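Local coordinates for protein thioredoxin reductase (Clostridium acetobutylicum ATCC 824, PDB 6GNA) that probably reduces thioredoxin with electrons from ferredoxin, passed through a bound FAD and a redox-active cysteine pair, independently of pyridine nucleotides, at residues A[93-96]-A[101-104]; A[105-110]-A[278-283]; A[137-142]-A[160-165]; A[171-176]-A[203-208]. All blocks are in the same frame, centred on the assembly; numbering follows the deposited sequence.

Contact 1: A[93-96]-A[101-104]; sequences YFSI and DTYE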
loop_
_atom_site.group_PDB
_atom_site.type_symbol
_atom_site.label_atom_id
_atom_site.label_comp_id
_atom_site.label_asym_id
_atom_site.label_seq_id
_atom_site.Cartn_x
_atom_site.Cartn_y
_atom_site.Cartn_z
ATOM N N TYR A 93 0.677 -15.000 -21.892
ATOM C CA TYR A 93 1.330 -13.713 -22.097
ATOM C C TYR A 93 0.283 -12.694 -22.517
ATOM O O TYR A 93 -0.914 -12.989 -22.608
ATOM C CB TYR A 93 2.401 -13.769 -23.187
ATOM C CG TYR A 93 1.825 -14.042 -24.561
ATOM C CD1 TYR A 93 1.392 -15.319 -24.913
ATOM C CD2 TYR A 93 1.714 -13.029 -25.508
ATOM C CE1 TYR A 93 0.867 -15.576 -26.166
ATOM C CE2 TYR A 93 1.193 -13.280 -26.763
ATOM C CZ TYR A 93 0.773 -14.554 -27.085
ATOM O OH TYR A 93 0.252 -14.792 -28.335
ATOM N N PHE A 94 0.754 -11.492 -22.811
ATOM C CA PHE A 94 -0.130 -10.398 -23.161
ATOM C C PHE A 94 0.401 -9.717 -24.404
ATOM O O PHE A 94 1.597 -9.428 -24.496
ATOM C CB PHE A 94 -0.228 -9.410 -22.004
ATOM C CG PHE A 94 -0.750 -10.035 -20.736
ATOM C CD1 PHE A 94 0.103 -10.680 -19.863
ATOM C CD2 PHE A 94 -2.103 -9.993 -20.443
ATOM C CE1 PHE A 94 -0.386 -11.267 -18.708
ATOM C CE2 PHE A 94 -2.597 -10.592 -19.292
ATOM C CZ PHE A 94 -1.737 -11.214 -18.428
ATOM N N SER A 95 -0.493 -9.477 -25.354
ATOM C CA SER A 95 -0.197 -8.655 -26.514
ATOM C C SER A 95 -0.659 -7.237 -26.210
ATOM O O SER A 95 -1.811 -7.016 -25.830
ATOM C CB SER A 95 -0.946 -9.209 -27.722
ATOM O OG SER A 95 -0.532 -8.584 -28.917
ATOM N N ILE A 96 0.241 -6.279 -26.378
ATOM C CA ILE A 96 0.018 -4.906 -25.936
ATOM C C ILE A 96 0.033 -4.015 -27.164
ATOM O O ILE A 96 1.089 -3.826 -27.784
ATOM C CB ILE A 96 1.070 -4.464 -24.921
ATOM C CG1 ILE A 96 0.999 -5.360 -23.685
ATOM C CG2 ILE A 96 0.857 -2.995 -24.537
ATOM C CD1 ILE A 96 2.124 -5.147 -22.710
ATOM N N ASP A 101 3.952 1.124 -31.529
ATOM C CA ASP A 101 4.294 -0.268 -31.795
ATOM C C ASP A 101 3.532 -1.233 -30.882
ATOM O O ASP A 101 2.893 -0.844 -29.902
ATOM C CB ASP A 101 5.797 -0.476 -31.626
ATOM C CG ASP A 101 6.604 0.257 -32.684
ATOM O OD1 ASP A 101 6.141 0.322 -33.840
ATOM O OD2 ASP A 101 7.693 0.770 -32.355
ATOM N N THR A 102 3.620 -2.514 -31.231
ATOM C CA THR A 102 3.000 -3.602 -30.492
ATOM C C THR A 102 4.072 -4.301 -29.666
ATOM O O THR A 102 5.228 -4.398 -30.086
ATOM C CB THR A 102 2.347 -4.582 -31.480
ATOM O OG1 THR A 102 1.278 -3.919 -32.176
ATOM C CG2 THR A 102 1.794 -5.793 -30.769
ATOM N N TYR A 103 3.697 -4.757 -28.475
ATOM C CA TYR A 103 4.630 -5.403 -27.567
ATOM C C TYR A 103 4.013 -6.685 -27.042
ATOM O O TYR A 103 2.798 -6.878 -27.083
ATOM C CB TYR A 103 4.958 -4.510 -26.366
ATOM C CG TYR A 103 5.532 -3.164 -26.734
ATOM C CD1 TYR A 103 4.710 -2.145 -27.194
ATOM C CD2 TYR A 103 6.895 -2.902 -26.612
ATOM C CE1 TYR A 103 5.219 -0.911 -27.541
ATOM C CE2 TYR A 103 7.419 -1.660 -26.962
ATOM C CZ TYR A 103 6.572 -0.666 -27.414
ATOM O OH TYR A 103 7.058 0.570 -27.761
ATOM N N GLU A 104 4.870 -7.569 -26.558
ATOM C CA GLU A 104 4.441 -8.736 -25.806
ATOM C C GLU A 104 5.125 -8.706 -24.449
ATOM O O GLU A 104 6.284 -8.295 -24.332
ATOM C CB GLU A 104 4.770 -10.031 -26.544
ATOM C CG GLU A 104 3.788 -10.313 -27.664
ATOM C CD GLU A 104 4.124 -11.552 -28.460
ATOM O OE1 GLU A 104 5.009 -12.324 -28.037
ATOM O OE2 GLU A 104 3.488 -11.752 -29.517
HETATM O O HOH W 1 1.209 -9.872 -30.156
#
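Ile96 and Tyr103 form an antiparallel hydrogen-bonded pair in the hairpin of strands 94-98 and 102-105, the two middle strands of a four-stranded mixed sheet, between strands 4-7 and 84-89. Ile96 N gives its hydrogen to Tyr103 O at 2.7 Å, and Tyr103 N answers to Ile96 O at 2.9 Å; the second donor lies in the carbonyl plane, whereas the first is tilted 25° from it. Weaker CA-H...O contacts flank this pair, the shortest from Glu104 CA to Phe94 O at 3.2 Å.

Apolar contact lies on one face, where Ile96 CB and Tyr103 CB are 4.1 Å apart. Both side chains are buried: the branched Ile96 also touches Val84, and the Tyr103 ring packs edge-to-face with Phe35.

The other face is more polar. The carboxylate of Glu104 passes obliquely by the Tyr93 ring, the two planes 46° apart, with CD 3.8 Å from Tyr93 CE2. Tyr93 CG sits between its own N and carbonyl carbon (chi1 66°), which swings the ring toward Glu104. A water lies between Ser95 OG and Glu104 OE2 and donates to the carboxylate. Backbone bonds thus fix the register, while the faces differ: mostly apolar beside Ile96 and Tyr103, and beside Ser95 and Glu104 a carboxylate whose charge is probably eased by water.

Contact 2: A[105-110]-A[278-283]; sequences ASKVIL and LNAVEK
Lys107 lays the base of its side chain against Ala280, CB to CB at 4.2 Å, and then reaches on along the helix to Lys283. Its chain turns at CG (chi2 -67°) and runs extended from there, which carries CE and NZ to Lys283 CB, with NZ 3.8 Å from that carbon. The two lysine chains cross at about a right angle, and the far end of Lys283 leads away from Lys107. The ammonium groups therefore do not meet; it is the hydrocarbon part of Lys283 that Lys107 touches.

Lys107 NZ donates to a water at 2.7 Å, and this water in turn donates to Lys283 O, a polar link between Lys107 and the helix backbone. Lysine suits this border position because its methylenes can lie on the helix while its charge stays hydrated. Ala280 suits the buried side of the helix: its single methyl lets the backbone come close, with CA of Lys107 and CA of Ala280 6.5 Å apart. Tyr254 of the neighbouring strand 253-255 also touches Ala280 and Lys283. Helix 266-286 thus packs over the parallel sheet containing strands 9-12, 108-110 and 253-255, a helix-on-sheet layer characteristic of the Rossmann-like FAD-binding domain of this flavoprotein disulfide reductase family.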
loop_
_atom_site.group_PDB
_atom_site.type_symbol
_atom_site.label_atom_id
_atom_site.label_comp_id
_atom_site.label_asym_id
_atom_site.label_seq_id
_atom_site.Cartn_x
_atom_site.Cartn_y
_atom_site.Cartn_z
ATOM N N ALA A 105 4.393 -9.122 -23.421
ATOM C CA ALA A 105 4.936 -9.163 -22.075
ATOM C C ALA A 105 4.397 -10.375 -21.331
ATOM O O ALA A 105 3.242 -10.768 -21.519
ATOM C CB ALA A 105 4.613 -7.879 -21.297
ATOM N N SER A 106 5.240 -10.969 -20.489
ATOM C CA SER A 106 4.804 -12.133 -19.727
ATOM C C SER A 106 3.847 -11.732 -18.610
ATOM O O SER A 106 2.872 -12.442 -18.331
ATOM C CB SER A 106 6.021 -12.862 -19.156
ATOM O OG SER A 106 6.864 -13.335 -20.193
ATOM N N LYS A 107 4.111 -10.603 -17.964
ATOM C CA LYS A 107 3.280 -10.097 -16.880
ATOM C C LYS A 107 2.934 -8.652 -17.189
ATOM O O LYS A 107 3.736 -7.928 -17.776
ATOM C CB LYS A 107 4.012 -10.133 -15.525
ATOM C CG LYS A 107 4.648 -11.479 -15.183
ATOM C CD LYS A 107 3.605 -12.544 -14.945
ATOM C CE LYS A 107 4.248 -13.902 -14.687
ATOM N NZ LYS A 107 3.235 -14.964 -14.515
ATOM N N VAL A 108 1.745 -8.236 -16.778
ATOM C CA VAL A 108 1.287 -6.864 -16.964
ATOM C C VAL A 108 0.886 -6.310 -15.605
ATOM O O VAL A 108 0.251 -7.015 -14.812
ATOM C CB VAL A 108 0.104 -6.787 -17.950
ATOM C CG1 VAL A 108 -0.557 -5.428 -17.921
ATOM C CG2 VAL A 108 0.569 -7.125 -19.361
ATOM N N ILE A 109 1.258 -5.054 -15.335
ATOM C CA ILE A 109 0.806 -4.335 -14.143
ATOM C C ILE A 109 0.021 -3.116 -14.621
ATOM O O ILE A 109 0.587 -2.195 -15.212
ATOM C CB ILE A 109 1.971 -3.927 -13.237
ATOM C CG1 ILE A 109 2.753 -5.165 -12.774
ATOM C CG2 ILE A 109 1.446 -3.154 -12.011
ATOM C CD1 ILE A 109 4.019 -4.844 -12.011
ATOM N N LEU A 110 -1.278 -3.122 -14.377
ATOM C CA LEU A 110 -2.135 -2.005 -14.751
ATOM C C LEU A 110 -1.984 -0.914 -13.704
ATOM O O LEU A 110 -2.232 -1.145 -12.521
ATOM C CB LEU A 110 -3.588 -2.490 -14.795
ATOM C CG LEU A 110 -3.870 -3.662 -15.742
ATOM C CD1 LEU A 110 -5.302 -4.103 -15.654
ATOM C CD2 LEU A 110 -3.542 -3.250 -17.185
ATOM N N LEU A 278 6.641 -7.053 -6.985
ATOM C CA LEU A 278 7.357 -8.129 -6.307
ATOM C C LEU A 278 6.670 -9.467 -6.522
ATOM O O LEU A 278 7.341 -10.496 -6.647
ATOM C CB LEU A 278 7.506 -7.807 -4.820
ATOM C CG LEU A 278 8.405 -6.603 -4.536
ATOM C CD1 LEU A 278 8.451 -6.330 -3.034
ATOM C CD2 LEU A 278 9.821 -6.793 -5.090
ATOM N N ASN A 279 5.342 -9.466 -6.606
ATOM C CA ASN A 279 4.626 -10.703 -6.893
ATOM C C ASN A 279 4.847 -11.130 -8.335
ATOM O O ASN A 279 5.092 -12.308 -8.607
ATOM C CB ASN A 279 3.140 -10.542 -6.568
ATOM C CG ASN A 279 2.824 -10.875 -5.128
ATOM O OD1 ASN A 279 3.114 -11.979 -4.668
ATOM N ND2 ASN A 279 2.250 -9.931 -4.399
ATOM N N ALA A 280 4.806 -10.177 -9.272
ATOM C CA ALA A 280 5.057 -10.515 -10.665
ATOM C C ALA A 280 6.452 -11.101 -10.844
ATOM O O ALA A 280 6.631 -12.084 -11.573
ATOM C CB ALA A 280 4.871 -9.274 -11.531
ATOM N N VAL A 281 7.455 -10.509 -10.190
ATOM C CA VAL A 281 8.822 -11.017 -10.302
ATOM C C VAL A 281 8.913 -12.422 -9.734
ATOM O O VAL A 281 9.583 -13.298 -10.298
ATOM C CB VAL A 281 9.799 -10.062 -9.586
ATOM C CG1 VAL A 281 11.181 -10.711 -9.414
ATOM C CG2 VAL A 281 9.915 -8.751 -10.338
ATOM N N GLU A 282 8.267 -12.650 -8.591
ATOM C CA GLU A 282 8.286 -13.973 -7.984
ATOM C C GLU A 282 7.742 -15.007 -8.953
ATOM O O GLU A 282 8.327 -16.083 -9.126
ATOM C CB GLU A 282 7.455 -13.973 -6.699
ATOM C CG GLU A 282 7.458 -15.311 -5.968
ATOM C CD GLU A 282 6.555 -15.313 -4.750
ATOM O OE1 GLU A 282 5.715 -14.395 -4.625
ATOM O OE2 GLU A 282 6.683 -16.238 -3.919
ATOM N N LYS A 283 6.617 -14.693 -9.601
ATOM C CA LYS A 283 6.019 -15.627 -10.550
ATOM C C LYS A 283 6.928 -15.883 -11.749
ATOM O O LYS A 283 6.923 -16.990 -12.302
ATOM C CB LYS A 283 4.650 -15.121 -11.004
ATOM C CG LYS A 283 3.566 -15.125 -9.926
ATOM C CD LYS A 283 3.062 -16.512 -9.550
ATOM C CE LYS A 283 1.600 -16.432 -9.113
ATOM N NZ LYS A 283 1.158 -17.550 -8.249
HETATM O O HOH W 2 4.289 -17.416 -13.876
#

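Contact 3: A[137-142]-A[160-165]; sequences CDAPLY and ANYLAE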
loop_
_atom_site.group_PDB
_atom_site.type_symbol
_atom_site.label_atom_id
_atom_site.label_comp_id
_atom_site.label_asym_id
_atom_site.label_seq_id
_atom_site.Cartn_x
_atom_site.Cartn_y
_atom_site.Cartn_z
ATOM N N CYS A 137 -7.785 2.588 -33.851
ATOM C CA CYS A 137 -8.118 1.169 -33.882
ATOM C C CYS A 137 -9.289 0.892 -34.829
ATOM O O CYS A 137 -9.261 -0.072 -35.605
ATOM C CB CYS A 137 -8.450 0.690 -32.459
ATOM S SG CYS A 137 -7.202 1.041 -31.112
ATOM N N ASP A 138 -10.323 1.735 -34.792
ATOM C CA ASP A 138 -11.534 1.518 -35.572
ATOM C C ASP A 138 -11.528 2.272 -36.887
ATOM O O ASP A 138 -12.550 2.284 -37.578
ATOM C CB ASP A 138 -12.779 1.930 -34.775
ATOM C CG ASP A 138 -13.011 1.062 -33.561
ATOM O OD1 ASP A 138 -12.273 0.071 -33.385
ATOM O OD2 ASP A 138 -13.939 1.377 -32.783
ATOM N N ALA A 139 -10.405 2.890 -37.252
ATOM C CA ALA A 139 -10.394 3.823 -38.376
ATOM C C ALA A 139 -10.919 3.211 -39.659
ATOM O O ALA A 139 -11.726 3.872 -40.336
ATOM C CB ALA A 139 -8.991 4.407 -38.572
ATOM N N PRO A 140 -10.513 2.002 -40.066
ATOM C CA PRO A 140 -11.022 1.470 -41.343
ATOM C C PRO A 140 -12.532 1.398 -41.396
ATOM O O PRO A 140 -13.113 1.520 -42.481
ATOM C CB PRO A 140 -10.383 0.076 -41.431
ATOM C CG PRO A 140 -9.182 0.143 -40.559
ATOM C CD PRO A 140 -9.549 1.082 -39.437
ATOM N N LEU A 141 -13.181 1.199 -40.253
ATOM C CA LEU A 141 -14.633 1.111 -40.190
ATOM C C LEU A 141 -15.298 2.431 -40.562
ATOM O O LEU A 141 -16.471 2.432 -40.955
ATOM C CB LEU A 141 -15.016 0.700 -38.768
ATOM C CG LEU A 141 -16.338 0.023 -38.426
ATOM C CD1 LEU A 141 -16.604 -1.186 -39.303
ATOM C CD2 LEU A 141 -16.273 -0.387 -36.960
ATOM N N TYR A 142 -14.572 3.550 -40.453
ATOM C CA TYR A 142 -15.108 4.879 -40.722
ATOM C C TYR A 142 -14.538 5.480 -42.003
ATOM O O TYR A 142 -14.640 6.691 -42.224
ATOM C CB TYR A 142 -14.909 5.791 -39.505
ATOM C CG TYR A 142 -15.740 5.287 -38.356
ATOM C CD1 TYR A 142 -17.075 5.641 -38.231
ATOM C CD2 TYR A 142 -15.211 4.391 -37.433
ATOM C CE1 TYR A 142 -17.855 5.144 -37.195
ATOM C CE2 TYR A 142 -15.982 3.887 -36.401
ATOM C CZ TYR A 142 -17.303 4.267 -36.285
ATOM O OH TYR A 142 -18.081 3.771 -35.256
ATOM N N ALA A 160 -7.062 12.286 -34.492
ATOM C CA ALA A 160 -7.858 13.074 -35.434
ATOM C C ALA A 160 -7.122 13.259 -36.755
ATOM O O ALA A 160 -7.721 13.149 -37.830
ATOM C CB ALA A 160 -8.172 14.438 -34.819
ATOM N N ASN A 161 -5.829 13.583 -36.694
ATOM C CA ASN A 161 -5.063 13.768 -37.922
ATOM C C ASN A 161 -5.035 12.491 -38.746
ATOM O O ASN A 161 -5.138 12.537 -39.978
ATOM C CB ASN A 161 -3.644 14.233 -37.603
ATOM C CG ASN A 161 -3.610 15.626 -37.027
ATOM O OD1 ASN A 161 -4.497 16.437 -37.298
ATOM N ND2 ASN A 161 -2.609 15.900 -36.203
ATOM N N TYR A 162 -4.865 11.346 -38.088
ATOM C CA TYR A 162 -4.863 10.083 -38.812
ATOM C C TYR A 162 -6.225 9.816 -39.438
ATOM O O TYR A 162 -6.315 9.377 -40.589
ATOM C CB TYR A 162 -4.477 8.944 -37.864
ATOM C CG TYR A 162 -4.433 7.593 -38.541
ATOM C CD1 TYR A 162 -3.385 7.258 -39.391
ATOM C CD2 TYR A 162 -5.437 6.656 -38.341
ATOM C CE1 TYR A 162 -3.338 6.029 -40.023
ATOM C CE2 TYR A 162 -5.400 5.420 -38.976
ATOM C CZ TYR A 162 -4.345 5.114 -39.812
ATOM O OH TYR A 162 -4.288 3.891 -40.446
ATOM N N LEU A 163 -7.300 10.050 -38.686
ATOM C CA LEU A 163 -8.625 9.764 -39.219
ATOM C C LEU A 163 -8.955 10.646 -40.402
ATOM O O LEU A 163 -9.745 10.244 -41.256
ATOM C CB LEU A 163 -9.696 9.928 -38.139
ATOM C CG LEU A 163 -10.160 8.640 -37.454
ATOM C CD1 LEU A 163 -10.910 7.754 -38.439
ATOM C CD2 LEU A 163 -8.982 7.880 -36.843
ATOM N N ALA A 164 -8.369 11.844 -40.474
ATOM C CA ALA A 164 -8.666 12.734 -41.591
ATOM C C ALA A 164 -8.214 12.149 -42.920
ATOM O O ALA A 164 -8.683 12.594 -43.972
ATOM C CB ALA A 164 -8.024 14.098 -41.350
ATOM N N GLU A 165 -7.342 11.140 -42.895
ATOM C CA GLU A 165 -6.909 10.472 -44.115
ATOM C C GLU A 165 -7.901 9.428 -44.614
ATOM O O GLU A 165 -7.752 8.957 -45.743
ATOM C CB GLU A 165 -5.561 9.786 -43.872
ATOM C CG GLU A 165 -4.489 10.691 -43.273
ATOM C CD GLU A 165 -3.948 11.699 -44.268
ATOM O OE1 GLU A 165 -3.919 11.387 -45.477
ATOM O OE2 GLU A 165 -3.551 12.804 -43.840
#
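This is a small, buried apolar contact between the 3-10 turn that follows the disulfide-bearing helix 135-138 and the end of helix 155-163. It is made by three side chains, without any hydrogen bond between the segments. Ala139 is the central one: its CB points at helix 155-163 and is met there by two neighbours. Tyr162 comes edge-on, with CE2 3.8 Å from Ala139 CB and the methyl near the ring plane. Its CG is anti to the backbone N (chi1 -179°), which sends the ring across toward Ala139 and helix 135-138, where it also touches Thr136. Leu163 closes on the methyl with both branches, CD1 and CD2 each 3.9 Å from Ala139 CB.

The residue types fit their places. Alanine is small enough for the two backbones to approach to 6.3 Å between the CA atoms of Ala139 and Leu163. The forked leucine fills the interior, touching Ala135 and Val170 as well, while tyrosine, an exposed residue, can cover the methyl with a ring edge while carrying a polar hydroxyl. Within 137-142, Tyr142 N bonds to Ala139 O at 2.9 Å and helps to hold the 3-10 turn.

Cys137, two residues before Ala139, points away from helix 155-163 and is disulfide-bonded to Cys134, probably the redox-active pair as in other thioredoxin reductases. The contact holds the turn after the disulfide helix against helix 155-163 by dispersion and burial of hydrocarbon, with no polar bond between the segments.

Contact 4: A[171-176]-A[203-208]; sequences YYVPRY and EKLKLK
Strands 169-174 and 202-207 belong to different sheets and share no backbone hydrogen bond here; even the nearest CA atoms, those of Val173 and Leu207, are 9.7 Å apart, a spacing bridged by side chains alone. Val173 does the bridging from the parallel sheet. Its CG1 meets Leu207 CD2 at 4.0 Å, and CG2 lies 4.1 Å from the same methyl, so that one leucine branch rests against both valine methyls. Val173 and Leu207 approach tip to tip, whereas Leu205 adds a looser contact from CD2 to Val173 CG2 at 4.3 Å. With CG1 anti to the backbone N (chi1 -176°), Val173 turns both methyls to the opposing strand. Leu205 and Leu207 are two residues apart on an extended strand and therefore offer their side chains from the same face.

The residue types follow from this spacing. Valine, branched at CB, is at home in a strand and presents a short, broad end; the longer leucines span what remains of the distance. Lys206, on the alternate face, is salt-bridged to Glu211 of the next strand, in keeping with the usual division of a sheet into an inner apolar and an outer polar side.

From the other face of strand 169-174, Tyr172 packs on helix 155-163, and its hydroxyl donates to Tyr176 OH at 2.7 Å. The contact thus joins the parallel and three-stranded antiparallel sheets of the disulfide-bearing domain, which probably corresponds to the pyridine nucleotide-binding domain of classical thioredoxin reductases. Made by methyl groups alone, the union rests on hydrophobic burial and van der Waals contact and imposes no hydrogen-bond register.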
loop_
_atom_site.group_PDB
_atom_site.type_symbol
_atom_site.label_atom_id
_atom_site.label_comp_id
_atom_site.label_asym_id
_atom_site.label_seq_id
_atom_site.Cartn_x
_atom_site.Cartn_y
_atom_site.Cartn_z
ATOM N N TYR A 171 -14.360 16.016 -37.148
ATOM C CA TYR A 171 -14.526 17.096 -36.189
ATOM C C TYR A 171 -13.723 16.764 -34.948
ATOM O O TYR A 171 -13.700 15.611 -34.504
ATOM C CB TYR A 171 -15.989 17.226 -35.760
ATOM C CG TYR A 171 -16.964 17.532 -36.870
ATOM C CD1 TYR A 171 -17.080 18.815 -37.378
ATOM C CD2 TYR A 171 -17.791 16.548 -37.385
ATOM C CE1 TYR A 171 -17.983 19.103 -38.386
ATOM C CE2 TYR A 171 -18.696 16.827 -38.385
ATOM C CZ TYR A 171 -18.788 18.105 -38.881
ATOM O OH TYR A 171 -19.698 18.383 -39.881
ATOM N N TYR A 172 -13.086 17.783 -34.370
ATOM C CA TYR A 172 -12.357 17.642 -33.111
ATOM C C TYR A 172 -12.956 18.582 -32.073
ATOM O O TYR A 172 -12.980 19.800 -32.267
ATOM C CB TYR A 172 -10.869 17.921 -33.290
ATOM C CG TYR A 172 -10.029 17.588 -32.070
ATOM C CD1 TYR A 172 -9.714 16.274 -31.778
ATOM C CD2 TYR A 172 -9.541 18.579 -31.224
ATOM C CE1 TYR A 172 -8.955 15.942 -30.696
ATOM C CE2 TYR A 172 -8.775 18.247 -30.123
ATOM C CZ TYR A 172 -8.497 16.923 -29.868
ATOM O OH TYR A 172 -7.735 16.542 -28.799
ATOM N N VAL A 173 -13.423 18.008 -30.974
ATOM C CA VAL A 173 -14.028 18.742 -29.866
ATOM C C VAL A 173 -13.042 18.700 -28.702
ATOM O O VAL A 173 -12.975 17.693 -27.987
ATOM C CB VAL A 173 -15.371 18.123 -29.455
ATOM C CG1 VAL A 173 -16.027 18.940 -28.368
ATOM C CG2 VAL A 173 -16.317 18.016 -30.648
ATOM N N PRO A 174 -12.273 19.757 -28.466
ATOM C CA PRO A 174 -11.279 19.714 -27.387
ATOM C C PRO A 174 -11.926 19.857 -26.022
ATOM O O PRO A 174 -12.857 20.642 -25.828
ATOM C CB PRO A 174 -10.390 20.920 -27.698
ATOM C CG PRO A 174 -11.302 21.878 -28.399
ATOM C CD PRO A 174 -12.240 21.029 -29.207
ATOM N N ARG A 175 -11.389 19.112 -25.055
ATOM C CA ARG A 175 -11.835 19.201 -23.665
ATOM C C ARG A 175 -10.722 19.689 -22.749
ATOM O O ARG A 175 -10.699 19.370 -21.557
ATOM C CB ARG A 175 -12.366 17.861 -23.177
ATOM C CG ARG A 175 -13.345 17.209 -24.148
ATOM C CD ARG A 175 -14.540 18.091 -24.431
ATOM N NE ARG A 175 -15.325 18.364 -23.230
ATOM C CZ ARG A 175 -15.597 19.574 -22.750
ATOM N NH1 ARG A 175 -15.165 20.668 -23.365
ATOM N NH2 ARG A 175 -16.320 19.693 -21.643
ATOM N N TYR A 176 -9.791 20.449 -23.310
ATOM C CA TYR A 176 -8.698 21.071 -22.583
ATOM C C TYR A 176 -8.319 22.319 -23.366
ATOM O O TYR A 176 -8.639 22.443 -24.554
ATOM C CB TYR A 176 -7.481 20.142 -22.486
ATOM C CG TYR A 176 -7.055 19.649 -23.842
ATOM C CD1 TYR A 176 -7.666 18.549 -24.411
ATOM C CD2 TYR A 176 -6.075 20.307 -24.577
ATOM C CE1 TYR A 176 -7.317 18.103 -25.658
ATOM C CE2 TYR A 176 -5.710 19.859 -25.836
ATOM C CZ TYR A 176 -6.335 18.758 -26.373
ATOM O OH TYR A 176 -6.014 18.291 -27.620
ATOM N N GLU A 203 -26.052 8.741 -34.708
ATOM C CA GLU A 203 -26.397 9.626 -35.811
ATOM C C GLU A 203 -25.916 11.055 -35.606
ATOM O O GLU A 203 -25.614 11.740 -36.589
ATOM C CB GLU A 203 -27.917 9.623 -36.031
ATOM C CG GLU A 203 -28.450 8.244 -36.364
ATOM C CD GLU A 203 -29.956 8.218 -36.537
ATOM O OE1 GLU A 203 -30.509 9.181 -37.110
ATOM O OE2 GLU A 203 -30.589 7.238 -36.093
ATOM N N LYS A 204 -25.815 11.520 -34.366
ATOM C CA LYS A 204 -25.457 12.912 -34.138
ATOM C C LYS A 204 -24.798 13.066 -32.779
ATOM O O LYS A 204 -25.043 12.282 -31.858
ATOM C CB LYS A 204 -26.694 13.818 -34.205
ATOM N N LEU A 205 -23.953 14.084 -32.673
ATOM C CA LEU A 205 -23.464 14.580 -31.392
ATOM C C LEU A 205 -24.109 15.936 -31.158
ATOM O O LEU A 205 -23.925 16.856 -31.962
ATOM C CB LEU A 205 -21.941 14.715 -31.382
ATOM C CG LEU A 205 -21.381 15.350 -30.095
ATOM C CD1 LEU A 205 -21.694 14.505 -28.857
ATOM C CD2 LEU A 205 -19.886 15.585 -30.187
ATOM N N LYS A 206 -24.887 16.046 -30.087
ATOM C CA LYS A 206 -25.493 17.309 -29.696
ATOM C C LYS A 206 -24.531 18.053 -28.778
ATOM O O LYS A 206 -24.003 17.476 -27.824
ATOM C CB LYS A 206 -26.821 17.071 -28.969
ATOM C CG LYS A 206 -27.953 16.550 -29.832
ATOM C CD LYS A 206 -29.232 16.457 -29.006
ATOM C CE LYS A 206 -30.369 15.797 -29.773
ATOM N NZ LYS A 206 -30.820 16.605 -30.935
ATOM N N LEU A 207 -24.290 19.323 -29.081
ATOM C CA LEU A 207 -23.482 20.192 -28.244
ATOM C C LEU A 207 -24.338 21.380 -27.818
ATOM O O LEU A 207 -25.474 21.542 -28.262
ATOM C CB LEU A 207 -22.196 20.619 -28.974
ATOM C CG LEU A 207 -21.351 19.419 -29.445
ATOM C CD1 LEU A 207 -21.596 19.113 -30.942
ATOM C CD2 LEU A 207 -19.851 19.587 -29.156
ATOM N N LYS A 208 -23.798 22.217 -26.929
ATOM C CA LYS A 208 -24.622 23.272 -26.338
ATOM C C LYS A 208 -25.203 24.209 -27.395
ATOM O O LYS A 208 -26.358 24.636 -27.284
ATOM C CB LYS A 208 -23.825 24.058 -25.296
ATOM C CG LYS A 208 -24.056 23.578 -23.877
ATOM C CD LYS A 208 -23.473 22.201 -23.675
#

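In the fold
From the N terminus, contact 1 comes first and closes a short hairpin, strands 94-98 and 102-105. The chain then turns a corner into strand 108-110, where contact 2 opens; Phe94 N probably bonds to Ala105 O, and the Phe94 ring packs on Val108, so the two contacts touch. Contact 2 closes only at helix 266-286, and the long loop between holds contacts 3 and 4, which follow one another in series. These two meet where Ala160 packs on Tyr172. Contacts 1 and 2 lie in the FAD-binding part, joining the hairpin, the corner after it and the C-terminal helix; contacts 3 and 4 lie in the disulfide-bearing part, the centres of contacts 2 and 4 being about 39 Å apart.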